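Local coordinates for putative uncharacterized protein (Pseudomonas phage 201phi2-1, PDB 3R4V) that is of unknown function but belongs to the phage tubulin-like proteins and holds guanosine-5'-diphosphate in a pocket of its model, at residues Ala81-Val86 and Asn193-Thr198; Ser112-Val117 and Arg173-Leu178. All coordinates share one frame; numbering follows the deposited sequence.

Interaction 1: Ala81-Val86 and Asn193-Thr198; sequences ADFYIV and NWVRFT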
ATOM      1  N   ALA A  81       6.454 -11.310  13.185  1.00 33.94           N
ATOM      2  CA  ALA A  81       7.654 -10.998  12.417  1.00 36.69           C
ATOM      3  C   ALA A  81       8.292  -9.698  12.879  1.00 36.99           C
ATOM      4  O   ALA A  81       7.633  -8.849  13.479  1.00 39.25           O
ATOM      5  CB  ALA A  81       7.337 -10.938  10.934  1.00 29.35           C
ATOM      6  N   ASP A  82       9.582  -9.552  12.597  1.00 30.01           N
ATOM      7  CA  ASP A  82      10.311  -8.336  12.932  1.00 29.94           C
ATOM      8  C   ASP A  82       9.929  -7.148  12.047  1.00 27.06           C
ATOM      9  O   ASP A  82      10.165  -5.996  12.411  1.00 30.93           O
ATOM     10  CB  ASP A  82      11.818  -8.577  12.854  1.00 34.19           C
ATOM     11  CG  ASP A  82      12.330  -9.461  13.983  1.00 41.47           C
ATOM     12  OD1 ASP A  82      11.710  -9.449  15.069  1.00 39.18           O
ATOM     13  OD2 ASP A  82      13.349 -10.163  13.779  1.00 38.63           O
ATOM     14  N   PHE A  83       9.366  -7.428  10.876  1.00 29.68           N
ATOM     15  CA  PHE A  83       8.941  -6.369   9.973  1.00 23.82           C
ATOM     16  C   PHE A  83       7.845  -6.910   9.073  1.00 21.36           C
ATOM     17  O   PHE A  83       7.808  -8.106   8.797  1.00 24.88           O
ATOM     18  CB  PHE A  83      10.141  -5.894   9.134  1.00 25.94           C
ATOM     19  CG  PHE A  83       9.921  -4.583   8.426  1.00 26.57           C
ATOM     20  CD1 PHE A  83      10.189  -3.373   9.060  1.00 19.92           C
ATOM     21  CD2 PHE A  83       9.468  -4.556   7.124  1.00 21.42           C
ATOM     22  CE1 PHE A  83      10.000  -2.163   8.401  1.00 24.27           C
ATOM     23  CE2 PHE A  83       9.273  -3.354   6.461  1.00 20.42           C
ATOM     24  CZ  PHE A  83       9.546  -2.152   7.094  1.00 21.75           C
ATOM     25  N   TYR A  84       6.925  -6.050   8.639  1.00 21.50           N
ATOM     26  CA  TYR A  84       5.897  -6.491   7.697  1.00 21.12           C
ATOM     27  C   TYR A  84       5.828  -5.568   6.493  1.00 21.61           C
ATOM     28  O   TYR A  84       6.126  -4.384   6.581  1.00 23.00           O
ATOM     29  CB  TYR A  84       4.503  -6.535   8.345  1.00 19.05           C
ATOM     30  CG  TYR A  84       4.412  -7.338   9.636  1.00 24.54           C
ATOM     31  CD1 TYR A  84       3.819  -8.603   9.661  1.00 21.09           C
ATOM     32  CD2 TYR A  84       4.904  -6.822  10.829  1.00 21.83           C
ATOM     33  CE1 TYR A  84       3.721  -9.335  10.854  1.00 24.54           C
ATOM     34  CE2 TYR A  84       4.807  -7.543  12.015  1.00 28.33           C
ATOM     35  CZ  TYR A  84       4.225  -8.796  12.018  1.00 31.07           C
ATOM     36  OH  TYR A  84       4.135  -9.490  13.201  1.00 36.75           O
ATOM     37  N   ILE A  85       5.403  -6.111   5.370  1.00 22.03           N
ATOM     38  CA  ILE A  85       5.116  -5.292   4.202  1.00 20.39           C
ATOM     39  C   ILE A  85       3.679  -5.599   3.798  1.00 18.54           C
ATOM     40  O   ILE A  85       3.312  -6.770   3.673  1.00 24.98           O
ATOM     41  CB  ILE A  85       6.068  -5.636   3.059  1.00 21.71           C
ATOM     42  CG1 ILE A  85       7.518  -5.380   3.498  1.00 18.63           C
ATOM     43  CG2 ILE A  85       5.707  -4.854   1.786  1.00 19.72           C
ATOM     44  CD1 ILE A  85       8.573  -5.908   2.542  1.00 25.47           C
ATOM     45  N   VAL A  86       2.866  -4.564   3.596  1.00 19.85           N
ATOM     46  CA  VAL A  86       1.471  -4.757   3.193  1.00 22.53           C
ATOM     47  C   VAL A  86       1.224  -4.139   1.814  1.00 20.92           C
ATOM     48  O   VAL A  86       1.720  -3.058   1.535  1.00 23.89           O
ATOM     49  CB  VAL A  86       0.529  -4.079   4.167  1.00 17.66           C
ATOM     50  CG1 VAL A  86      -0.908  -4.539   3.897  1.00 19.07           C
ATOM     51  CG2 VAL A  86       0.938  -4.386   5.595  1.00 20.98           C
ATOM     52  N   ASN A 193      12.783   2.062  14.857  1.00 29.21           N
ATOM     53  CA  ASN A 193      12.750   3.483  15.183  1.00 32.55           C
ATOM     54  C   ASN A 193      12.767   4.418  13.978  1.00 28.63           C
ATOM     55  O   ASN A 193      12.467   5.608  14.113  1.00 25.45           O
ATOM     56  CB  ASN A 193      13.847   3.839  16.175  1.00 40.93           C
ATOM     57  CG  ASN A 193      13.549   3.306  17.559  1.00 47.37           C
ATOM     58  OD1 ASN A 193      12.468   3.545  18.110  1.00 43.26           O
ATOM     59  ND2 ASN A 193      14.482   2.548  18.111  1.00 50.59           N
ATOM     60  N   TRP A 194      13.117   3.879  12.812  1.00 23.83           N
ATOM     61  CA  TRP A 194      13.007   4.618  11.569  1.00 21.56           C
ATOM     62  C   TRP A 194      11.546   4.768  11.183  1.00 24.71           C
ATOM     63  O   TRP A 194      11.090   5.867  10.882  1.00 21.36           O
ATOM     64  CB  TRP A 194      13.772   3.898  10.448  1.00 21.04           C
ATOM     65  CG  TRP A 194      13.403   4.292   9.044  1.00 20.05           C
ATOM     66  CD1 TRP A 194      13.604   5.502   8.447  1.00 24.57           C
ATOM     67  CD2 TRP A 194      12.793   3.451   8.057  1.00 20.98           C
ATOM     68  NE1 TRP A 194      13.151   5.467   7.140  1.00 21.43           N
ATOM     69  CE2 TRP A 194      12.647   4.218   6.881  1.00 18.00           C
ATOM     70  CE3 TRP A 194      12.350   2.125   8.057  1.00 19.63           C
ATOM     71  CZ2 TRP A 194      12.074   3.703   5.716  1.00 19.09           C
ATOM     72  CZ3 TRP A 194      11.784   1.609   6.898  1.00 24.16           C
ATOM     73  CH2 TRP A 194      11.651   2.394   5.745  1.00 18.94           C
ATOM     74  N   VAL A 195      10.813   3.659  11.182  1.00 20.81           N
ATOM     75  CA  VAL A 195       9.448   3.680  10.656  1.00 20.37           C
ATOM     76  C   VAL A 195       8.399   4.042  11.721  1.00 20.95           C
ATOM     77  O   VAL A 195       7.363   4.647  11.403  1.00 23.05           O
ATOM     78  CB  VAL A 195       9.096   2.351   9.933  1.00 20.89           C
ATOM     79  CG1 VAL A 195       8.933   1.202  10.928  1.00 21.71           C
ATOM     80  CG2 VAL A 195       7.846   2.537   9.106  1.00 19.97           C
ATOM     81  N   ARG A 196       8.676   3.687  12.978  1.00 21.27           N
ATOM     82  CA  ARG A 196       7.835   4.082  14.114  1.00 20.69           C
ATOM     83  C   ARG A 196       8.437   5.321  14.791  1.00 22.77           C
ATOM     84  O   ARG A 196       8.675   5.326  16.004  1.00 26.35           O
ATOM     85  CB  ARG A 196       7.744   2.946  15.131  1.00 25.19           C
ATOM     86  CG  ARG A 196       7.128   1.643  14.606  1.00 24.01           C
ATOM     87  CD  ARG A 196       7.104   0.576  15.729  1.00 28.72           C
ATOM     88  NE  ARG A 196       6.354   1.069  16.882  1.00 27.49           N
ATOM     89  CZ  ARG A 196       5.036   0.967  16.995  1.00 29.87           C
ATOM     90  NH1 ARG A 196       4.345   0.341  16.052  1.00 26.62           N
ATOM     91  NH2 ARG A 196       4.411   1.472  18.047  1.00 33.14           N
ATOM     92  N   PHE A 197       8.701   6.360  14.004  1.00 23.25           N
ATOM     93  CA  PHE A 197       9.489   7.489  14.498  1.00 24.38           C
ATOM     94  C   PHE A 197       8.824   8.273  15.631  1.00 24.85           C
ATOM     95  O   PHE A 197       9.508   8.927  16.398  1.00 26.32           O
ATOM     96  CB  PHE A 197       9.932   8.420  13.360  1.00 23.91           C
ATOM     97  CG  PHE A 197       8.795   8.979  12.543  1.00 19.97           C
ATOM     98  CD1 PHE A 197       8.103  10.107  12.973  1.00 23.91           C
ATOM     99  CD2 PHE A 197       8.426   8.383  11.339  1.00 20.22           C
ATOM    100  CE1 PHE A 197       7.051  10.631  12.233  1.00 19.74           C
ATOM    101  CE2 PHE A 197       7.383   8.906  10.581  1.00 19.79           C
ATOM    102  CZ  PHE A 197       6.696  10.031  11.023  1.00 19.88           C
ATOM    103  N   THR A 198       7.500   8.220  15.730  1.00 22.28           N
ATOM    104  CA  THR A 198       6.803   8.906  16.829  1.00 27.01           C
ATOM    105  C   THR A 198       7.016   8.250  18.198  1.00 30.04           C
ATOM    106  O   THR A 198       6.690   8.840  19.227  1.00 33.14           O
ATOM    107  CB  THR A 198       5.290   8.975  16.587  1.00 21.95           C
ATOM    108  OG1 THR A 198       4.826   7.681  16.207  1.00 27.50           O
ATOM    109  CG2 THR A 198       4.955   9.968  15.476  1.00 27.34           C
TER
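F83 meets W194 and V195 at the C-terminal end of helix 188-195, and the contact is apolar throughout. CZ of F83 lies 4.4 Å from CZ3 of W194; it arrives at the rim of the indole, near the plane of that ring, so the two aromatics meet without stacking. CE1 of the same F83 ring is 4.3 Å from CG1 of V195. Both partners come up obliquely to the phenyl group. The F83 ring swings toward the helix because chi1 (-165°) sets CG opposite the backbone N, and it bridges backbones that remain 10.1 Å apart between the CA atoms of F83 and V195. CG1 of I85 lies at the edge of the F83 ring, in its plane.

The contact joins the residue just ahead of strand 84-89, in the parallel part of the sheet, to the last turn of helix 188-195, which belongs to the phage tubulin-like C-terminal domain. V175 of helix 161-178 also touches F83, and L178 of that helix touches W194, which makes this the seam where the two helices and the sheet come together.

Polar groups are met at the margins. Where the chain leads into the strand, A81 N donates to OH of Y84 over 2.9 Å (N-H...O angle 155°), while CB of A81 sits 3.9 Å above one face of the Y84 ring, offset toward its rim. Y84 OH is also hydrogen-bonded to R109, and D82 OD2 to Q181.

The helical backbone angles end with V195, and at R196 the chain turns off. NE of R196 forms a salt bridge with D199, and NH1 is hydrogen-bonded to the carbonyl of A111. The carbonyl oxygen of W194 is hydrogen-bonded to the hydroxyl of S228 and lies in plane at the edge of the F197 ring.

Interaction 2: Ser112-Val117 and Arg173-Leu178; sequences SFVSFV and RKVVLL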
ATOM      1  N   SER A 112       6.550  -2.929  13.246  1.00 26.65           N
ATOM      2  CA  SER A 112       7.203  -2.069  12.270  1.00 25.50           C
ATOM      3  C   SER A 112       6.819  -2.562  10.883  1.00 23.84           C
ATOM      4  O   SER A 112       7.001  -3.738  10.560  1.00 23.77           O
ATOM      5  CB  SER A 112       8.726  -2.165  12.418  1.00 25.21           C
ATOM      6  OG  SER A 112       9.157  -1.742  13.699  1.00 29.08           O
ATOM      7  N   PHE A 113       6.280  -1.677  10.059  1.00 19.64           N
ATOM      8  CA  PHE A 113       5.836  -2.102   8.742  1.00 19.41           C
ATOM      9  C   PHE A 113       5.705  -0.917   7.797  1.00 17.57           C
ATOM     10  O   PHE A 113       5.611   0.231   8.228  1.00 16.98           O
ATOM     11  CB  PHE A 113       4.507  -2.888   8.840  1.00 16.11           C
ATOM     12  CG  PHE A 113       3.389  -2.095   9.471  1.00 13.96           C
ATOM     13  CD1 PHE A 113       2.561  -1.297   8.688  1.00 19.11           C
ATOM     14  CD2 PHE A 113       3.171  -2.140  10.846  1.00 24.08           C
ATOM     15  CE1 PHE A 113       1.516  -0.558   9.274  1.00 22.23           C
ATOM     16  CE2 PHE A 113       2.147  -1.408  11.440  1.00 27.01           C
ATOM     17  CZ  PHE A 113       1.318  -0.613  10.652  1.00 24.35           C
ATOM     18  N   VAL A 114       5.743  -1.205   6.503  1.00 15.53           N
ATOM     19  CA  VAL A 114       5.388  -0.224   5.480  1.00 18.16           C
ATOM     20  C   VAL A 114       4.397  -0.839   4.509  1.00 17.46           C
ATOM     21  O   VAL A 114       4.275  -2.060   4.443  1.00 21.69           O
ATOM     22  CB  VAL A 114       6.608   0.312   4.692  1.00 16.87           C
ATOM     23  CG1 VAL A 114       7.598   0.996   5.646  1.00 17.02           C
ATOM     24  CG2 VAL A 114       7.296  -0.806   3.891  1.00 20.77           C
ATOM     25  N   SER A 115       3.676   0.003   3.768  1.00 14.38           N
ATOM     26  CA  SER A 115       2.700  -0.506   2.800  1.00 18.45           C
ATOM     27  C   SER A 115       3.019  -0.007   1.409  1.00 18.01           C
ATOM     28  O   SER A 115       3.605   1.054   1.244  1.00 19.49           O
ATOM     29  CB  SER A 115       1.298  -0.021   3.174  1.00 17.00           C
ATOM     30  OG  SER A 115       0.954  -0.461   4.480  1.00 17.54           O
ATOM     31  N   PHE A 116       2.613  -0.777   0.406  1.00 16.53           N
ATOM     32  CA  PHE A 116       2.698  -0.350  -0.974  1.00 13.25           C
ATOM     33  C   PHE A 116       1.267  -0.294  -1.509  1.00 17.23           C
ATOM     34  O   PHE A 116       0.592  -1.329  -1.585  1.00 17.93           O
ATOM     35  CB  PHE A 116       3.541  -1.346  -1.783  1.00 16.70           C
ATOM     36  CG  PHE A 116       5.017  -1.225  -1.509  1.00 14.13           C
ATOM     37  CD1 PHE A 116       5.815  -0.423  -2.304  1.00 18.04           C
ATOM     38  CD2 PHE A 116       5.579  -1.862  -0.419  1.00 20.08           C
ATOM     39  CE1 PHE A 116       7.163  -0.277  -2.025  1.00 19.39           C
ATOM     40  CE2 PHE A 116       6.937  -1.717  -0.134  1.00 19.75           C
ATOM     41  CZ  PHE A 116       7.718  -0.938  -0.936  1.00 20.37           C
ATOM     42  N   VAL A 117       0.789   0.904  -1.841  1.00 16.09           N
ATOM     43  CA  VAL A 117      -0.627   1.058  -2.183  1.00 16.45           C
ATOM     44  C   VAL A 117      -0.759   1.696  -3.555  1.00 19.46           C
ATOM     45  O   VAL A 117       0.056   2.543  -3.939  1.00 18.68           O
ATOM     46  CB  VAL A 117      -1.398   1.876  -1.121  1.00 14.32           C
ATOM     47  CG1 VAL A 117      -1.412   1.127   0.226  1.00 17.08           C
ATOM     48  CG2 VAL A 117      -0.824   3.281  -0.982  1.00 16.13           C
ATOM     49  N   ARG A 173      11.262  -5.789  -3.015  1.00 22.83           N
ATOM     50  CA  ARG A 173      12.548  -6.462  -2.860  1.00 23.53           C
ATOM     51  C   ARG A 173      13.612  -5.592  -2.185  1.00 26.21           C
ATOM     52  O   ARG A 173      14.447  -6.104  -1.436  1.00 28.02           O
ATOM     53  CB  ARG A 173      13.062  -6.939  -4.213  1.00 29.70           C
ATOM     54  CG  ARG A 173      12.150  -7.957  -4.863  1.00 33.24           C
ATOM     55  CD  ARG A 173      12.873  -8.686  -5.967  1.00 35.18           C
ATOM     56  NE  ARG A 173      12.008  -9.666  -6.614  1.00 36.24           N
ATOM     57  CZ  ARG A 173      11.814 -10.911  -6.184  1.00 38.97           C
ATOM     58  NH1 ARG A 173      12.413 -11.352  -5.082  1.00 36.22           N
ATOM     59  NH2 ARG A 173      11.004 -11.717  -6.857  1.00 35.98           N
ATOM     60  N   LYS A 174      13.612  -4.294  -2.469  1.00 23.04           N
ATOM     61  CA  LYS A 174      14.573  -3.414  -1.808  1.00 26.20           C
ATOM     62  C   LYS A 174      14.260  -3.336  -0.316  1.00 24.51           C
ATOM     63  O   LYS A 174      15.168  -3.289   0.506  1.00 21.23           O
ATOM     64  CB  LYS A 174      14.613  -2.014  -2.442  1.00 23.83           C
ATOM     65  CG  LYS A 174      15.212  -1.961  -3.849  1.00 29.80           C
ATOM     66  CD  LYS A 174      15.159  -0.545  -4.401  1.00 28.62           C
ATOM     67  CE  LYS A 174      16.033  -0.372  -5.644  1.00 34.05           C
ATOM     68  NZ  LYS A 174      15.687  -1.292  -6.752  1.00 32.50           N
ATOM     69  N   VAL A 175      12.975  -3.337   0.046  1.00 20.31           N
ATOM     70  CA  VAL A 175      12.614  -3.316   1.462  1.00 21.53           C
ATOM     71  C   VAL A 175      12.951  -4.660   2.113  1.00 19.97           C
ATOM     72  O   VAL A 175      13.396  -4.702   3.259  1.00 23.95           O
ATOM     73  CB  VAL A 175      11.106  -2.968   1.695  1.00 18.16           C
ATOM     74  CG1 VAL A 175      10.793  -3.008   3.191  1.00 17.88           C
ATOM     75  CG2 VAL A 175      10.820  -1.598   1.136  1.00 22.54           C
ATOM     76  N   VAL A 176      12.734  -5.758   1.388  1.00 23.89           N
ATOM     77  CA  VAL A 176      13.089  -7.079   1.910  1.00 22.17           C
ATOM     78  C   VAL A 176      14.584  -7.119   2.172  1.00 24.53           C
ATOM     79  O   VAL A 176      15.032  -7.652   3.182  1.00 25.06           O
ATOM     80  CB  VAL A 176      12.660  -8.221   0.963  1.00 21.68           C
ATOM     81  CG1 VAL A 176      13.278  -9.545   1.398  1.00 27.02           C
ATOM     82  CG2 VAL A 176      11.126  -8.326   0.944  1.00 21.36           C
ATOM     83  N   LEU A 177      15.342  -6.505   1.272  1.00 20.83           N
ATOM     84  CA  LEU A 177      16.798  -6.412   1.428  1.00 26.30           C
ATOM     85  C   LEU A 177      17.144  -5.566   2.654  1.00 26.98           C
ATOM     86  O   LEU A 177      17.940  -5.972   3.510  1.00 29.70           O
ATOM     87  CB  LEU A 177      17.414  -5.795   0.176  1.00 28.17           C
ATOM     88  CG  LEU A 177      18.863  -5.340   0.285  1.00 29.31           C
ATOM     89  CD1 LEU A 177      19.761  -6.555   0.430  1.00 32.88           C
ATOM     90  CD2 LEU A 177      19.245  -4.505  -0.936  1.00 29.40           C
ATOM     91  N   LEU A 178      16.534  -4.386   2.732  1.00 23.64           N
ATOM     92  CA  LEU A 178      16.739  -3.479   3.858  1.00 24.80           C
ATOM     93  C   LEU A 178      16.622  -4.194   5.198  1.00 21.85           C
ATOM     94  O   LEU A 178      17.468  -3.999   6.080  1.00 25.77           O
ATOM     95  CB  LEU A 178      15.737  -2.315   3.802  1.00 21.61           C
ATOM     96  CG  LEU A 178      15.702  -1.378   5.021  1.00 21.20           C
ATOM     97  CD1 LEU A 178      17.044  -0.662   5.169  1.00 18.65           C
ATOM     98  CD2 LEU A 178      14.551  -0.355   4.928  1.00 17.98           C
TER
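V175 divides its two methyls between V114 and F116 of the neighbouring strand. Its CG1 reaches CG2 of V114 at 4.2 Å, the two valines coming at each other tip to tip. Its CG2 goes to the phenyl ring instead, 3.8 Å from CZ of F116 and 4.1 Å from CE2 of F116. This methyl lies in the plane of the ring, against its edge, and the side chains of V175 and F116 run past each other, pointing opposite ways. A chi1 of 178° aims the two methyls of V175 at these partners: CG1 stands anti to the backbone N, CG2 anti to the carbonyl carbon. On the strand, V114 presents the methyl lodged between its backbone N and carbonyl carbon.

V114 and F116 are two positions apart in an extended strand and hence direct their side chains to the same side, whereas F113 points away from the helix. This is a helix laid on one face of a sheet, as in the nucleotide-binding, Rossmann-like half of the tubulin fold: helix 161-178 covers parallel strand 113-119, with CA atoms of V114 and V175 8.8 Å apart. The side chain of F116 is about 10 Å from the bound guanosine-5'-diphosphate.

Further out, I85 of strand 84-89 touches both V175 and F116, and N151 of strand 148-154 packs on the phenylalanine from the next strand along. Backbone bonds fix the strand between these neighbours: V114 pairs with Y84 and V86, S115 with V149 and N151. Within the helix, L177 N bonds to R173 O (2.9 Å) and L178 N to K174 O (2.8 Å). R173 is tied by a salt bridge to D23, and the carbonyl of L177 is hydrogen-bonded to H183.

Overall arrangement
Both are buried, apolar contacts of a helix with the same sheet or its immediate approach, with centres 9 Å apart. Interaction 2 lies nearer the centre of the chain and rests on regular helix and strand; interaction 1, farther out, uses residues where a strand begins and a helix ends, and there polar tethers surround the apolar core. Strands 84-89 and 113-119 are neighbours, with a probable backbone hydrogen bond between V86 O and F116 N (2.7 Å). Side chains are shared too: V175 touches F83 as well as V114 and F116, and V195 touches V114. Both segments of interaction 2 fall between those of interaction 1 in the chain.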